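Mevalonate 3-kinase (PDB 4RKS) transfers a phosphate from ATP to the 3-hydroxyl of (R)-mevalonate, giving mevalonate 3-phosphate in the alternative mevalonate pathway of extreme acidophiles of the Thermoplasmatales. Local coordinates at residues A[91-96]-A[132-137]; A[106-111]-A[139-144]; A[274-279]-A[312-317]; A[278-283]-A[299-304]. One frame throughout, in Å; residues are numbered along the deposited sequence.

Contact 1: A[91-96]-A[132-137]; sequences RSVRRV and ASIGAA
Val96 and Ile134 mark the nearest approach of two helical backbones, with 8.6 Å between Val96 CA and Ile134 CA. At that spacing the main chains themselves do not meet, and branched side chains bridge the gap. Segment 91-96 leads into and forms the early part of helix 92-99, where Arg95 N bonds to Arg91 O at 2.8 Å. Outside the pair, the carboxylate of Asp88 accepts from Val93 N and Arg94 N and ties the start of the helix. Segment 132-137 lies within the longer helix 128-141.

Ile134 supplies the whole of one side and divides its branches between two valines. Its short branch, CG2, points away from the backbone N and meets Val96 CG1 at 4.0 Å. That valine methyl is likewise anti to its own N (chi1 175°), and the two side chains cross at a slant. The long branch of Ile134 takes the other direction: its terminal CD1 comes to 4.3 Å from Val93 CG1, a looser touch. Carbon meets carbon throughout, and all three residues are buried. Beyond the two segments, Val96 also packs on Val157.

Val93 and Ile134 both also pack on Tyr115, an ATP-binding residue of strand 113-120. Helix 128-141 directly follows the ATP-binding residues Ser124 to Ser127, the glycine- and serine-rich loop characteristic of GHMP kinases, and this helix pair belongs to the hydrophobic interior beside that nucleotide site.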
loop_
_atom_site.group_PDB
_atom_site.type_symbol
_atom_site.label_atom_id
_atom_site.label_comp_id
_atom_site.label_asym_id
_atom_site.label_seq_id
_atom_site.Cartn_x
_atom_site.Cartn_y
_atom_site.Cartn_z
ATOM N N ARG A 91 15.017 6.691 13.838
ATOM C CA ARG A 91 14.896 5.341 14.395
ATOM C C ARG A 91 13.568 4.721 13.974
ATOM O O ARG A 91 12.950 3.976 14.730
ATOM C CB ARG A 91 15.034 5.351 15.926
ATOM C CG ARG A 91 16.302 6.042 16.427
ATOM C CD ARG A 91 16.440 5.944 17.937
ATOM N NE ARG A 91 16.633 4.563 18.361
ATOM C CZ ARG A 91 17.800 3.927 18.320
ATOM N NH1 ARG A 91 18.882 4.552 17.875
ATOM N NH2 ARG A 91 17.888 2.665 18.720
ATOM N N SER A 92 13.141 5.044 12.757
ATOM C CA SER A 92 11.912 4.510 12.181
ATOM C C SER A 92 11.937 2.970 12.119
ATOM O O SER A 92 11.090 2.300 12.711
ATOM C CB SER A 92 11.699 5.111 10.785
ATOM O OG SER A 92 10.722 4.392 10.056
ATOM N N VAL A 93 12.919 2.412 11.420
ATOM C CA VAL A 93 13.063 0.960 11.343
ATOM C C VAL A 93 13.670 0.407 12.634
ATOM O O VAL A 93 13.257 -0.646 13.122
ATOM C CB VAL A 93 13.930 0.542 10.129
ATOM C CG1 VAL A 93 14.302 -0.944 10.204
ATOM C CG2 VAL A 93 13.194 0.853 8.825
ATOM N N ARG A 94 14.632 1.129 13.201
ATOM C CA ARG A 94 15.307 0.665 14.403
ATOM C C ARG A 94 14.362 0.552 15.610
ATOM O O ARG A 94 14.577 -0.290 16.471
ATOM C CB ARG A 94 16.498 1.571 14.725
ATOM C CG ARG A 94 17.685 1.335 13.779
ATOM C CD ARG A 94 18.976 1.974 14.265
ATOM N NE ARG A 94 18.869 3.422 14.371
ATOM C CZ ARG A 94 19.868 4.218 14.738
ATOM N NH1 ARG A 94 21.059 3.703 15.031
ATOM N NH2 ARG A 94 19.676 5.529 14.813
ATOM N N ARG A 95 13.316 1.376 15.655
ATOM C CA ARG A 95 12.270 1.249 16.680
ATOM C C ARG A 95 11.626 -0.129 16.685
ATOM O O ARG A 95 11.456 -0.740 17.745
ATOM C CB ARG A 95 11.168 2.290 16.484
ATOM C CG ARG A 95 11.221 3.432 17.468
ATOM C CD ARG A 95 10.063 4.389 17.253
ATOM N NE ARG A 95 10.359 5.710 17.796
ATOM C CZ ARG A 95 11.029 6.649 17.138
ATOM N NH1 ARG A 95 11.256 7.827 17.701
ATOM N NH2 ARG A 95 11.471 6.408 15.911
ATOM N N VAL A 96 11.250 -0.597 15.494
ATOM C CA VAL A 96 10.630 -1.914 15.322
ATOM C C VAL A 96 11.593 -3.014 15.717
ATOM O O VAL A 96 11.234 -3.962 16.426
ATOM C CB VAL A 96 10.180 -2.149 13.867
ATOM C CG1 VAL A 96 9.664 -3.566 13.696
ATOM C CG2 VAL A 96 9.134 -1.131 13.455
ATOM N N ALA A 132 5.613 -4.256 5.781
ATOM C CA ALA A 132 5.002 -5.573 5.917
ATOM C C ALA A 132 6.049 -6.701 5.865
ATOM O O ALA A 132 5.925 -7.701 6.580
ATOM C CB ALA A 132 3.948 -5.764 4.839
ATOM N N SER A 133 7.093 -6.530 5.049
ATOM C CA SER A 133 8.100 -7.588 4.903
ATOM C C SER A 133 8.877 -7.736 6.200
ATOM O O SER A 133 9.284 -8.846 6.573
ATOM C CB SER A 133 9.063 -7.312 3.738
ATOM O OG SER A 133 9.843 -6.164 3.992
ATOM N N ILE A 134 9.096 -6.618 6.883
ATOM C CA ILE A 134 9.671 -6.674 8.218
ATOM C C ILE A 134 8.783 -7.495 9.136
ATOM O O ILE A 134 9.266 -8.376 9.846
ATOM C CB ILE A 134 9.864 -5.285 8.815
ATOM C CG1 ILE A 134 10.839 -4.484 7.954
ATOM C CG2 ILE A 134 10.406 -5.394 10.233
ATOM C CD1 ILE A 134 11.008 -3.088 8.412
ATOM N N GLY A 135 7.484 -7.210 9.124
ATOM C CA GLY A 135 6.546 -7.997 9.921
ATOM C C GLY A 135 6.581 -9.493 9.628
ATOM O O GLY A 135 6.571 -10.322 10.542
ATOM N N ALA A 136 6.633 -9.842 8.347
ATOM C CA ALA A 136 6.658 -11.244 7.938
ATOM C C ALA A 136 7.931 -11.909 8.403
ATOM O O ALA A 136 7.922 -13.070 8.723
ATOM C CB ALA A 136 6.530 -11.382 6.408
ATOM N N ALA A 137 9.038 -11.179 8.409
ATOM C CA ALA A 137 10.303 -11.756 8.889
ATOM C C ALA A 137 10.245 -12.069 10.401
ATOM O O ALA A 137 10.697 -13.119 10.846
ATOM C CB ALA A 137 11.462 -10.814 8.581
#

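Contact 2: A[106-111]-A[139-144]; sequences EAFGTK and LGLKPD
Leu141 forks against two successive residues near the end of helix 101-108. Its CD2 methyl comes to 3.7 Å from Ala107 CB, and CD1 lies 4.2 Å from the same Ala107 CB, so the alanine methyl nestles into the fork of the leucine. CD1 also reaches the far end of an aromatic ring, with Leu141 CD1 to Phe108 CZ at 4.0 Å. The methyl approaches that ring obliquely, and the two side chains run at about a right angle to each other. With chi1 at -64°, Phe108 CG stands beside its backbone N, and although the bond leaving the helix does not aim at Leu141, the length of the ring carries CZ to it.

Two helix ends meet here: helix 101-108 and helix 128-141 both stop within a residue of the contact, in the N-terminal domain of the GHMP kinase fold. The small alanine lets the backbones come close, with Ala107 CA and Leu141 CA 6.6 Å apart. Just beyond Phe108 the chain turns out of the helix at Gly109, whose phi is positive (91°), and so starts toward strand 113-120.

Farther out, Leu141 continues onto Val103 and Phe104, one turn before Ala107 and Phe108 on helix 101-108. The Phe108 ring rests on Ala73 of strand 66-73 and on Tyr22, and Tyr22 also shares a backbone hydrogen bond with Ala107. On the other segment, Lys142 leaves helical geometry and its NZ reaches forward to Asp144 OD1, two residues on, at 2.8 Å. This salt bridge meets the carboxylate on its syn side, 16° out of plane, and ties the turn that follows the helix.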
loop_
_atom_site.group_PDB
_atom_site.type_symbol
_atom_site.label_atom_id
_atom_site.label_comp_id
_atom_site.label_asym_id
_atom_site.label_seq_id
_atom_site.Cartn_x
_atom_site.Cartn_y
_atom_site.Cartn_z
ATOM N N GLU A 106 16.462 -14.850 20.835
ATOM C CA GLU A 106 16.128 -16.271 20.814
ATOM C C GLU A 106 16.548 -16.924 19.503
ATOM O O GLU A 106 17.107 -18.019 19.489
ATOM C CB GLU A 106 14.628 -16.467 21.036
ATOM C CG GLU A 106 14.124 -17.869 20.718
ATOM C CD GLU A 106 14.394 -18.866 21.833
ATOM O OE1 GLU A 106 14.948 -18.464 22.882
ATOM O OE2 GLU A 106 14.044 -20.054 21.660
ATOM N N ALA A 107 16.281 -16.242 18.398
ATOM C CA ALA A 107 16.518 -16.811 17.086
ATOM C C ALA A 107 17.985 -16.738 16.663
ATOM O O ALA A 107 18.505 -17.665 16.046
ATOM C CB ALA A 107 15.638 -16.109 16.059
ATOM N N PHE A 108 18.655 -15.635 16.989
ATOM C CA PHE A 108 20.004 -15.394 16.472
ATOM C C PHE A 108 21.091 -15.405 17.545
ATOM O O PHE A 108 22.275 -15.483 17.226
ATOM C CB PHE A 108 20.060 -14.050 15.742
ATOM C CG PHE A 108 19.198 -13.974 14.513
ATOM C CD1 PHE A 108 18.853 -15.113 13.811
ATOM C CD2 PHE A 108 18.741 -12.744 14.051
ATOM C CE1 PHE A 108 18.060 -15.027 12.669
ATOM C CE2 PHE A 108 17.964 -12.652 12.919
ATOM C CZ PHE A 108 17.615 -13.796 12.226
ATOM N N GLY A 109 20.708 -15.300 18.814
ATOM C CA GLY A 109 21.712 -15.291 19.871
ATOM C C GLY A 109 22.171 -13.890 20.213
ATOM O O GLY A 109 23.061 -13.697 21.050
ATOM N N THR A 110 21.546 -12.903 19.578
ATOM C CA THR A 110 21.859 -11.498 19.838
ATOM C C THR A 110 20.653 -10.599 19.562
ATOM O O THR A 110 19.816 -10.907 18.714
ATOM C CB THR A 110 23.067 -11.030 18.993
ATOM O OG1 THR A 110 23.274 -9.630 19.181
ATOM C CG2 THR A 110 22.841 -11.298 17.519
ATOM N N LYS A 111 20.558 -9.507 20.311
ATOM C CA LYS A 111 19.565 -8.470 20.053
ATOM C C LYS A 111 19.984 -7.540 18.919
ATOM O O LYS A 111 19.171 -6.762 18.435
ATOM C CB LYS A 111 19.317 -7.616 21.298
ATOM C CG LYS A 111 18.765 -8.355 22.495
ATOM C CD LYS A 111 18.670 -7.415 23.697
ATOM C CE LYS A 111 18.079 -8.115 24.912
ATOM N NZ LYS A 111 17.954 -7.191 26.085
ATOM N N LEU A 139 7.437 -12.479 12.261
ATOM C CA LEU A 139 6.489 -13.579 12.388
ATOM C C LEU A 139 7.109 -14.891 11.959
ATOM O O LEU A 139 6.762 -15.933 12.482
ATOM C CB LEU A 139 5.228 -13.293 11.558
ATOM C CG LEU A 139 4.359 -12.189 12.167
ATOM C CD1 LEU A 139 3.459 -11.546 11.122
ATOM C CD2 LEU A 139 3.534 -12.738 13.323
ATOM N N GLY A 140 8.013 -14.836 10.986
ATOM C CA GLY A 140 8.714 -16.021 10.524
ATOM C C GLY A 140 9.542 -16.633 11.640
ATOM O O GLY A 140 9.647 -17.854 11.766
ATOM N N LEU A 141 10.116 -15.776 12.475
ATOM C CA LEU A 141 10.930 -16.230 13.599
ATOM C C LEU A 141 10.075 -16.656 14.797
ATOM O O LEU A 141 10.430 -17.590 15.503
ATOM C CB LEU A 141 11.908 -15.124 14.015
ATOM C CG LEU A 141 12.981 -14.777 12.988
ATOM C CD1 LEU A 141 13.777 -13.527 13.380
ATOM C CD2 LEU A 141 13.907 -15.972 12.792
ATOM N N LYS A 142 8.942 -15.985 15.012
ATOM C CA LYS A 142 8.075 -16.307 16.140
ATOM C C LYS A 142 6.620 -16.366 15.676
ATOM O O LYS A 142 5.877 -15.390 15.785
ATOM C CB LYS A 142 8.241 -15.294 17.267
ATOM C CG LYS A 142 7.582 -15.750 18.564
ATOM C CD LYS A 142 7.670 -14.670 19.618
ATOM C CE LYS A 142 7.590 -15.270 21.012
ATOM N NZ LYS A 142 6.322 -16.022 21.228
ATOM N N PRO A 143 6.220 -17.519 15.122
ATOM C CA PRO A 143 4.947 -17.589 14.384
ATOM C C PRO A 143 3.685 -17.444 15.245
ATOM O O PRO A 143 2.616 -17.210 14.678
ATOM C CB PRO A 143 4.996 -18.970 13.705
ATOM C CG PRO A 143 6.169 -19.701 14.322
ATOM C CD PRO A 143 7.115 -18.650 14.820
ATOM N N ASP A 144 3.784 -17.538 16.570
ATOM C CA ASP A 144 2.573 -17.407 17.362
ATOM C C ASP A 144 2.339 -15.961 17.799
ATOM O O ASP A 144 1.412 -15.698 18.547
ATOM C CB ASP A 144 2.577 -18.362 18.578
ATOM C CG ASP A 144 3.800 -18.209 19.469
ATOM O OD1 ASP A 144 4.520 -17.192 19.375
ATOM O OD2 ASP A 144 4.030 -19.122 20.296
#

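Contact 3: A[274-279]-A[312-317]; sequences QKLISY and FSIENT
Tyr279 overlaps the side chain of Ile314 at the hydroxyl end of its ring, the two side chains lying alongside and pointing opposite ways. The phenol oxygen, Tyr279 OH, lies 3.7 Å from Ile314 CG2. Farther back along the ring, Tyr279 CE2 is 4.0 Å from Ile314 CD1. The approach is oblique. Ile314 CG1 sits between its own backbone N and carbonyl carbon, the crowded position (chi1 64°). From there its CD1 also meets Leu276, one helical turn before the tyrosine, with Leu276 CD1 to Ile314 CD1 at 4.2 Å. The single isoleucine thus serves two successive turns of helix 271-283.

The helix and the loop after helix 308-312 lie on the same face of the antiparallel C-terminal sheet. Phe198 of strand 193-199 provides common ground there: Leu276, Ile314 and Thr317 all touch it.

Away from the loop, a serine side chain adds a bond to the helix backbone. Gln274 O accepts from both Ser278 N and Ser278 OG, each at 3.0 Å, and the two donors arrive from opposite faces of the carbonyl plane. On the loop side, Phe312 O accepts from Lys322 NZ, and the same lysine makes a cation-pi contact with the Phe312 ring, tying the end of helix 308-312, where the loop begins, to strand 321-327.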
loop_
_atom_site.group_PDB
_atom_site.type_symbol
_atom_site.label_atom_id
_atom_site.label_comp_id
_atom_site.label_asym_id
_atom_site.label_seq_id
_atom_site.Cartn_x
_atom_site.Cartn_y
_atom_site.Cartn_z
ATOM N N GLN A 274 -5.495 14.062 -16.368
ATOM C CA GLN A 274 -6.904 14.391 -16.539
ATOM C C GLN A 274 -7.366 14.074 -17.968
ATOM O O GLN A 274 -8.505 13.661 -18.178
ATOM C CB GLN A 274 -7.162 15.862 -16.186
ATOM C CG GLN A 274 -8.631 16.294 -16.278
ATOM C CD GLN A 274 -9.605 15.309 -15.616
ATOM O OE1 GLN A 274 -9.484 14.992 -14.427
ATOM N NE2 GLN A 274 -10.578 14.824 -16.390
ATOM N N LYS A 275 -6.484 14.250 -18.948
ATOM C CA LYS A 275 -6.835 13.899 -20.327
ATOM C C LYS A 275 -7.091 12.398 -20.469
ATOM O O LYS A 275 -8.023 11.989 -21.168
ATOM C CB LYS A 275 -5.740 14.336 -21.307
ATOM C CG LYS A 275 -5.680 15.836 -21.576
ATOM C CD LYS A 275 -4.535 16.165 -22.535
ATOM C CE LYS A 275 -4.401 17.666 -22.760
ATOM N NZ LYS A 275 -3.121 18.004 -23.444
ATOM N N LEU A 276 -6.264 11.578 -19.822
ATOM C CA LEU A 276 -6.456 10.129 -19.876
ATOM C C LEU A 276 -7.794 9.752 -19.247
ATOM O O LEU A 276 -8.558 8.968 -19.807
ATOM C CB LEU A 276 -5.318 9.388 -19.177
ATOM C CG LEU A 276 -5.491 7.864 -19.036
ATOM C CD1 LEU A 276 -5.501 7.151 -20.396
ATOM C CD2 LEU A 276 -4.425 7.260 -18.134
ATOM N N ILE A 277 -8.068 10.326 -18.083
ATOM C CA ILE A 277 -9.322 10.099 -17.373
ATOM C C ILE A 277 -10.542 10.433 -18.235
ATOM O O ILE A 277 -11.538 9.706 -18.219
ATOM C CB ILE A 277 -9.373 10.924 -16.072
ATOM C CG1 ILE A 277 -8.277 10.458 -15.109
ATOM C CG2 ILE A 277 -10.734 10.812 -15.415
ATOM C CD1 ILE A 277 -8.299 11.154 -13.753
ATOM N N SER A 278 -10.458 11.521 -18.997
ATOM C CA SER A 278 -11.549 11.895 -19.892
ATOM C C SER A 278 -11.774 10.834 -20.975
ATOM O O SER A 278 -12.912 10.526 -21.322
ATOM C CB SER A 278 -11.277 13.257 -20.542
ATOM O OG SER A 278 -11.139 14.272 -19.561
ATOM N N TYR A 279 -10.691 10.285 -21.510
ATOM C CA TYR A 279 -10.800 9.224 -22.506
ATOM C C TYR A 279 -11.422 7.979 -21.877
ATOM O O TYR A 279 -12.238 7.302 -22.511
ATOM C CB TYR A 279 -9.430 8.896 -23.105
ATOM C CG TYR A 279 -9.389 7.630 -23.948
ATOM C CD1 TYR A 279 -9.949 7.592 -25.226
ATOM C CD2 TYR A 279 -8.769 6.477 -23.473
ATOM C CE1 TYR A 279 -9.901 6.430 -26.000
ATOM C CE2 TYR A 279 -8.714 5.318 -24.234
ATOM C CZ TYR A 279 -9.281 5.296 -25.496
ATOM O OH TYR A 279 -9.224 4.136 -26.242
ATOM N N PHE A 312 -4.419 -2.002 -22.391
ATOM C CA PHE A 312 -2.973 -1.865 -22.320
ATOM C C PHE A 312 -2.391 -1.407 -23.660
ATOM O O PHE A 312 -1.350 -0.752 -23.710
ATOM C CB PHE A 312 -2.356 -3.198 -21.881
ATOM C CG PHE A 312 -0.857 -3.166 -21.718
ATOM C CD1 PHE A 312 -0.283 -2.788 -20.508
ATOM C CD2 PHE A 312 -0.022 -3.526 -22.767
ATOM C CE1 PHE A 312 1.097 -2.763 -20.351
ATOM C CE2 PHE A 312 1.362 -3.502 -22.621
ATOM C CZ PHE A 312 1.926 -3.122 -21.411
ATOM N N SER A 313 -3.071 -1.731 -24.751
ATOM C CA SER A 313 -2.493 -1.460 -26.060
ATOM C C SER A 313 -2.942 -0.124 -26.669
ATOM O O SER A 313 -2.617 0.151 -27.823
ATOM C CB SER A 313 -2.812 -2.614 -27.019
ATOM O OG SER A 313 -4.134 -2.506 -27.512
ATOM N N ILE A 314 -3.662 0.711 -25.912
ATOM C CA ILE A 314 -4.100 2.001 -26.456
ATOM C C ILE A 314 -2.887 2.852 -26.820
ATOM O O ILE A 314 -1.810 2.703 -26.234
ATOM C CB ILE A 314 -5.008 2.814 -25.487
ATOM C CG1 ILE A 314 -4.257 3.223 -24.216
ATOM C CG2 ILE A 314 -6.296 2.057 -25.163
ATOM C CD1 ILE A 314 -5.014 4.234 -23.367
ATOM N N GLU A 315 -3.078 3.744 -27.789
ATOM C CA GLU A 315 -1.980 4.489 -28.400
ATOM C C GLU A 315 -1.680 5.817 -27.702
ATOM O O GLU A 315 -0.517 6.188 -27.542
ATOM C CB GLU A 315 -2.284 4.741 -29.881
ATOM N N ASN A 316 -2.715 6.538 -27.290
ATOM C CA ASN A 316 -2.491 7.842 -26.684
ATOM C C ASN A 316 -2.464 7.791 -25.164
ATOM O O ASN A 316 -3.463 8.061 -24.499
ATOM C CB ASN A 316 -3.550 8.837 -27.132
ATOM C CG ASN A 316 -3.093 10.273 -26.968
ATOM O OD1 ASN A 316 -2.105 10.547 -26.283
ATOM N ND2 ASN A 316 -3.807 11.199 -27.601
ATOM N N THR A 317 -1.299 7.468 -24.620
ATOM C CA THR A 317 -1.129 7.387 -23.179
ATOM C C THR A 317 -0.723 8.740 -22.600
ATOM O O THR A 317 -0.424 8.845 -21.411
ATOM C CB THR A 317 -0.080 6.327 -22.812
ATOM O OG1 THR A 317 1.198 6.705 -23.343
ATOM C CG2 THR A 317 -0.478 4.977 -23.383
#

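Contact 4: A[278-283]-A[299-304]; sequences SYLKLI and VYVAVE
Leu280 leaves helix 271-283 with CB directed at strand 298-304, but CB itself stops short of the strand. CG is an intermediate step, 4.6 Å from Val301 CG2. At CG the chain divides. The CD1 branch continues straight on, anti to CA (chi2 -180°), and this extension brings it to its two partners: Leu280 CD1 lies 3.6 Å from Val301 CG2 and 4.2 Å from Val299 CG1. The other branch is more distant, with Leu280 CD2 at 4.3 Å from Val301 CG1. Leu280 and Val301 meet end-on, methyl to methyl, and the same methyl also touches Val299.

The two valines can share one leucine because they are two apart on the strand and both face the helix, whereas Tyr300 between them turns its side chain the other way, toward Ile195 and Ala197. Leu280 CA and Val301 CA are 8.7 Å apart, a gap bridged by the apolar side chains. Tyr291 of strand 289-292 also touches Leu280 and Val299, while Leu280 O accepts from Asn289 ND2.

Strand 298-304 runs antiparallel between strands 193-199 and 289-292. Its hairpin with strand 289-292 encloses the turn holding Thr294 and Gly295, both in the mevalonate pocket. A helix laid by its leucine on one face of an antiparallel sheet is the alpha/beta layering of the GHMP kinase C-terminal domain.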
loop_
_atom_site.group_PDB
_atom_site.type_symbol
_atom_site.label_atom_id
_atom_site.label_comp_id
_atom_site.label_asym_id
_atom_site.label_seq_id
_atom_site.Cartn_x
_atom_site.Cartn_y
_atom_site.Cartn_z
ATOM N N SER A 278 -10.458 11.521 -18.997
ATOM C CA SER A 278 -11.549 11.895 -19.892
ATOM C C SER A 278 -11.774 10.834 -20.975
ATOM O O SER A 278 -12.912 10.526 -21.322
ATOM C CB SER A 278 -11.277 13.257 -20.542
ATOM O OG SER A 278 -11.139 14.272 -19.561
ATOM N N TYR A 279 -10.691 10.285 -21.510
ATOM C CA TYR A 279 -10.800 9.224 -22.506
ATOM C C TYR A 279 -11.422 7.979 -21.877
ATOM O O TYR A 279 -12.238 7.302 -22.511
ATOM C CB TYR A 279 -9.430 8.896 -23.105
ATOM C CG TYR A 279 -9.389 7.630 -23.948
ATOM C CD1 TYR A 279 -9.949 7.592 -25.226
ATOM C CD2 TYR A 279 -8.769 6.477 -23.473
ATOM C CE1 TYR A 279 -9.901 6.430 -26.000
ATOM C CE2 TYR A 279 -8.714 5.318 -24.234
ATOM C CZ TYR A 279 -9.281 5.296 -25.496
ATOM O OH TYR A 279 -9.224 4.136 -26.242
ATOM N N LEU A 280 -11.035 7.692 -20.630
ATOM C CA LEU A 280 -11.572 6.547 -19.891
ATOM C C LEU A 280 -13.095 6.634 -19.802
ATOM O O LEU A 280 -13.792 5.630 -19.937
ATOM C CB LEU A 280 -10.947 6.461 -18.478
ATOM C CG LEU A 280 -9.456 6.099 -18.434
ATOM C CD1 LEU A 280 -8.916 6.024 -16.995
ATOM C CD2 LEU A 280 -9.205 4.805 -19.168
ATOM N N LYS A 281 -13.601 7.843 -19.584
ATOM C CA LYS A 281 -15.037 8.096 -19.567
ATOM C C LYS A 281 -15.701 7.738 -20.905
ATOM O O LYS A 281 -16.854 7.316 -20.948
ATOM C CB LYS A 281 -15.295 9.565 -19.228
ATOM C CG LYS A 281 -16.710 9.897 -18.811
ATOM C CD LYS A 281 -16.784 11.347 -18.331
ATOM C CE LYS A 281 -18.038 11.622 -17.513
ATOM N NZ LYS A 281 -19.272 11.622 -18.345
ATOM N N LEU A 282 -14.960 7.912 -21.993
ATOM C CA LEU A 282 -15.468 7.623 -23.330
ATOM C C LEU A 282 -15.601 6.122 -23.575
ATOM O O LEU A 282 -16.664 5.642 -23.955
ATOM C CB LEU A 282 -14.558 8.245 -24.388
ATOM C CG LEU A 282 -14.862 7.895 -25.850
ATOM C CD1 LEU A 282 -16.230 8.419 -26.265
ATOM C CD2 LEU A 282 -13.769 8.423 -26.776
ATOM N N ILE A 283 -14.525 5.378 -23.344
ATOM C CA ILE A 283 -14.554 3.943 -23.608
ATOM C C ILE A 283 -15.355 3.165 -22.575
ATOM O O ILE A 283 -15.659 1.990 -22.794
ATOM C CB ILE A 283 -13.141 3.354 -23.689
ATOM C CG1 ILE A 283 -12.312 3.742 -22.469
ATOM C CG2 ILE A 283 -12.452 3.853 -24.934
ATOM C CD1 ILE A 283 -10.872 3.245 -22.539
ATOM N N VAL A 299 -2.252 6.662 -12.768
ATOM C CA VAL A 299 -3.670 6.372 -12.917
ATOM C C VAL A 299 -3.845 4.872 -13.058
ATOM O O VAL A 299 -3.358 4.261 -14.024
ATOM C CB VAL A 299 -4.287 7.087 -14.133
ATOM C CG1 VAL A 299 -5.747 6.669 -14.305
ATOM C CG2 VAL A 299 -4.163 8.585 -13.980
ATOM N N TYR A 300 -4.543 4.288 -12.091
ATOM C CA TYR A 300 -4.744 2.841 -12.014
ATOM C C TYR A 300 -6.111 2.468 -12.560
ATOM O O TYR A 300 -7.122 2.902 -12.027
ATOM C CB TYR A 300 -4.627 2.354 -10.567
ATOM C CG TYR A 300 -3.303 2.623 -9.911
ATOM C CD1 TYR A 300 -2.195 1.825 -10.191
ATOM C CD2 TYR A 300 -3.163 3.648 -8.976
ATOM C CE1 TYR A 300 -0.986 2.049 -9.568
ATOM C CE2 TYR A 300 -1.956 3.879 -8.355
ATOM C CZ TYR A 300 -0.875 3.076 -8.655
ATOM O OH TYR A 300 0.326 3.301 -8.047
ATOM N N VAL A 301 -6.148 1.678 -13.628
ATOM C CA VAL A 301 -7.423 1.370 -14.268
ATOM C C VAL A 301 -7.796 -0.103 -14.144
ATOM O O VAL A 301 -7.152 -0.984 -14.739
ATOM C CB VAL A 301 -7.405 1.775 -15.757
ATOM C CG1 VAL A 301 -8.781 1.631 -16.352
ATOM C CG2 VAL A 301 -6.936 3.204 -15.888
ATOM N N ALA A 302 -8.834 -0.356 -13.349
ATOM C CA ALA A 302 -9.421 -1.678 -13.236
ATOM C C ALA A 302 -10.171 -2.030 -14.508
ATOM O O ALA A 302 -10.865 -1.187 -15.073
ATOM C CB ALA A 302 -10.356 -1.750 -12.042
ATOM N N VAL A 303 -10.059 -3.284 -14.932
ATOM C CA VAL A 303 -10.697 -3.732 -16.155
ATOM C C VAL A 303 -10.930 -5.244 -16.095
ATOM O O VAL A 303 -10.191 -5.974 -15.416
ATOM C CB VAL A 303 -9.833 -3.355 -17.400
ATOM C CG1 VAL A 303 -8.501 -4.090 -17.373
ATOM C CG2 VAL A 303 -10.565 -3.620 -18.723
ATOM N N GLU A 304 -11.951 -5.721 -16.800
ATOM C CA GLU A 304 -12.159 -7.161 -16.919
ATOM C C GLU A 304 -11.029 -7.777 -17.737
ATOM O O GLU A 304 -10.523 -7.167 -18.690
ATOM C CB GLU A 304 -13.511 -7.471 -17.541
ATOM C CG GLU A 304 -14.676 -7.139 -16.641
ATOM C CD GLU A 304 -15.982 -7.016 -17.416
ATOM O OE1 GLU A 304 -16.033 -6.203 -18.361
ATOM O OE2 GLU A 304 -16.953 -7.725 -17.077
#

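In the fold
The four contacts form two pairs at opposite ends of the molecule. Contacts 1 and 2 come first along the chain and interleave: helices 92-99 and 101-108, consecutive in sequence, both pack on helix 128-141, with contact centres 13 Å apart. Contacts 3 and 4 follow, their centres 8 Å apart, both starting from helix 271-283; they touch where Leu276 CD2 meets Val299 CB at 4.0 Å. Between the pairs the centres are about 36 to 49 Å apart. The first pair belongs to the N-terminal part, near the ATP-binding residues for contact 1, the second to the C-terminal sheet, and the mevalonate pocket draws residues from both parts.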